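Local coordinates for AA9 family lytic polysaccharide monooxygenase D (Myceliophthora thermophila, PDB 5UFV), which oxidatively cleaves crystalline and amorphous cellulose at C1 with a copper ion, a reducing agent and O2 or H2O2 as cosubstrate, at residues A[183-189]-A[222-228]. Residues are numbered along the deposited sequence; the frame is centred on the assembly and turned at random.
Sequences AEPAASY and PPVFKGT
F225 and Y189 form an edge-to-face aromatic pair on the outside of the AA9 beta-sandwich, where the tail that follows strand 190-191 runs back past the loop leading into that strand. The example illustrates how a C-terminal segment without regular structure can pack against a neighbouring loop through an aromatic ring set across a proline. F225 carries its CG anti to the backbone N (chi1 -176°), which sends the ring across toward P185. There the proline lies over one face: P185 CB stands 3.8 Å from the ring centroid, a CH-pi contact only 12° off the normal. P185 CD extends the cover toward the far end of the ring, 3.7 Å from F225 CE2. The opposite face is covered from within the tail by the G227 backbone N, so the ring is sandwiched, while the methyl of A183 reaches its edge at CZ.

F225 in turn presents its own edge, through CD1, to the centre of one Y189 face, with the two planes at 64° and their centroids 5.5 Å apart. The tyrosine ring is also met at its edge, near the ring plane, by P223 O, 3.4 Å from Y189 CD1, and the pyrrolidine of P223 touches CE1. Around this pair, the backbone of F225 is hydrogen-bonded to that of K103 and P185 rests on F102, tying both segments to strand 101-107. A water also lies between the segments, accepting from K226 N at 2.6 Å and reaching Y189 OH only weakly, at 3.4 Å.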
loop_
_atom_site.group_PDB
_atom_site.type_symbol
_atom_site.label_atom_id
_atom_site.label_comp_id
_atom_site.label_asym_id
_atom_site.label_seq_id
_atom_site.Cartn_x
_atom_site.Cartn_y
_atom_site.Cartn_z
ATOM N N ALA A 183 12.178 -0.351 18.344
ATOM C CA ALA A 183 12.429 0.456 17.176
ATOM C C ALA A 183 11.152 1.213 16.775
ATOM O O ALA A 183 10.046 0.648 16.726
ATOM C CB ALA A 183 12.946 -0.404 16.030
ATOM N N GLU A 184 11.337 2.514 16.564
ATOM C CA GLU A 184 10.335 3.392 16.020
ATOM C C GLU A 184 11.002 4.222 14.930
ATOM O O GLU A 184 12.123 4.688 15.089
ATOM C CB GLU A 184 9.717 4.271 17.112
ATOM C CG GLU A 184 8.573 3.569 17.859
ATOM C CD GLU A 184 7.444 4.502 18.308
ATOM O OE1 GLU A 184 7.691 5.720 18.515
ATOM O OE2 GLU A 184 6.299 4.010 18.461
ATOM N N PRO A 185 10.337 4.353 13.781
ATOM C CA PRO A 185 10.968 5.141 12.737
ATOM C C PRO A 185 11.065 6.615 13.102
ATOM O O PRO A 185 10.145 7.174 13.682
ATOM C CB PRO A 185 10.059 4.924 11.516
ATOM C CG PRO A 185 8.811 4.291 12.029
ATOM C CD PRO A 185 9.167 3.597 13.295
ATOM N N ALA A 186 12.185 7.221 12.751
ATOM C CA ALA A 186 12.393 8.649 12.925
ATOM C C ALA A 186 11.429 9.435 12.060
ATOM O O ALA A 186 10.825 8.891 11.137
ATOM C CB ALA A 186 13.831 9.020 12.578
ATOM N N ALA A 187 11.299 10.725 12.359
ATOM C CA ALA A 187 10.370 11.609 11.649
ATOM C C ALA A 187 10.645 11.659 10.137
ATOM O O ALA A 187 9.721 11.871 9.353
ATOM C CB ALA A 187 10.402 13.014 12.260
ATOM N N SER A 188 11.894 11.440 9.730
ATOM C CA SER A 188 12.267 11.452 8.301
ATOM C C SER A 188 11.766 10.231 7.518
ATOM O O SER A 188 11.862 10.193 6.284
ATOM C CB SER A 188 13.788 11.522 8.165
ATOM O OG SER A 188 14.363 10.445 8.866
ATOM N N TYR A 189 11.282 9.223 8.241
ATOM C CA TYR A 189 10.720 8.006 7.632
ATOM C C TYR A 189 9.195 8.094 7.541
ATOM O O TYR A 189 8.551 7.283 6.871
ATOM C CB TYR A 189 11.116 6.745 8.428
ATOM C CG TYR A 189 12.536 6.262 8.233
ATOM C CD1 TYR A 189 12.923 5.661 7.049
ATOM C CD2 TYR A 189 13.492 6.379 9.244
ATOM C CE1 TYR A 189 14.219 5.204 6.849
ATOM C CE2 TYR A 189 14.797 5.923 9.053
ATOM C CZ TYR A 189 15.151 5.337 7.845
ATOM O OH TYR A 189 16.421 4.868 7.628
ATOM N N PRO A 222 8.807 8.534 1.561
ATOM C CA PRO A 222 10.106 8.469 2.207
ATOM C C PRO A 222 10.787 7.132 1.986
ATOM O O PRO A 222 10.124 6.188 1.585
ATOM C CB PRO A 222 9.779 8.647 3.707
ATOM C CG PRO A 222 8.333 9.010 3.779
ATOM C CD PRO A 222 7.712 8.447 2.540
ATOM N N PRO A 223 12.107 7.044 2.270
ATOM C CA PRO A 223 12.811 5.763 2.211
ATOM C C PRO A 223 12.119 4.736 3.067
ATOM O O PRO A 223 11.461 5.092 4.026
ATOM C CB PRO A 223 14.188 6.070 2.825
ATOM C CG PRO A 223 14.047 7.390 3.515
ATOM C CD PRO A 223 12.969 8.128 2.781
ATOM N N VAL A 224 12.292 3.467 2.738
ATOM C CA VAL A 224 11.688 2.386 3.507
ATOM C C VAL A 224 12.320 2.247 4.886
ATOM O O VAL A 224 13.538 2.270 5.006
ATOM C CB VAL A 224 11.866 1.037 2.776
ATOM C CG1 VAL A 224 11.353 -0.135 3.622
ATOM C CG2 VAL A 224 11.181 1.078 1.412
ATOM N N PHE A 225 11.490 2.032 5.904
ATOM C CA PHE A 225 11.980 1.698 7.236
ATOM C C PHE A 225 12.304 0.216 7.401
ATOM O O PHE A 225 11.433 -0.631 7.228
ATOM C CB PHE A 225 10.950 2.097 8.278
ATOM C CG PHE A 225 11.403 1.870 9.674
ATOM C CD1 PHE A 225 12.549 2.478 10.142
ATOM C CD2 PHE A 225 10.707 1.035 10.508
ATOM C CE1 PHE A 225 12.994 2.261 11.437
ATOM C CE2 PHE A 225 11.134 0.806 11.800
ATOM C CZ PHE A 225 12.276 1.427 12.272
ATOM N N LYS A 226 13.548 -0.082 7.777
ATOM C CA LYS A 226 14.076 -1.461 7.847
ATOM C C LYS A 226 14.123 -2.058 9.257
ATOM O O LYS A 226 14.180 -3.277 9.409
ATOM C CB LYS A 226 15.511 -1.506 7.313
ATOM C CG LYS A 226 15.699 -0.982 5.905
ATOM C CD LYS A 226 15.292 -1.999 4.841
ATOM C CE LYS A 226 15.624 -1.447 3.453
ATOM N NZ LYS A 226 15.554 -2.447 2.353
ATOM N N GLY A 227 14.156 -1.203 10.274
ATOM C CA GLY A 227 14.253 -1.647 11.659
ATOM C C GLY A 227 15.691 -1.905 12.030
ATOM O O GLY A 227 16.556 -1.039 11.849
ATOM N N THR A 228 15.947 -3.117 12.514
ATOM C CA THR A 228 17.239 -3.471 13.111
ATOM C C THR A 228 17.793 -4.798 12.557
ATOM O O THR A 228 18.089 -4.923 11.362
ATOM C CB THR A 228 17.098 -3.561 14.652
ATOM O OG1 THR A 228 16.030 -4.451 14.999
ATOM C CG2 THR A 228 16.778 -2.201 15.241
HETATM O O HOH W 1 9.179 5.608 5.268
HETATM O O HOH W 2 15.568 1.598 8.114
#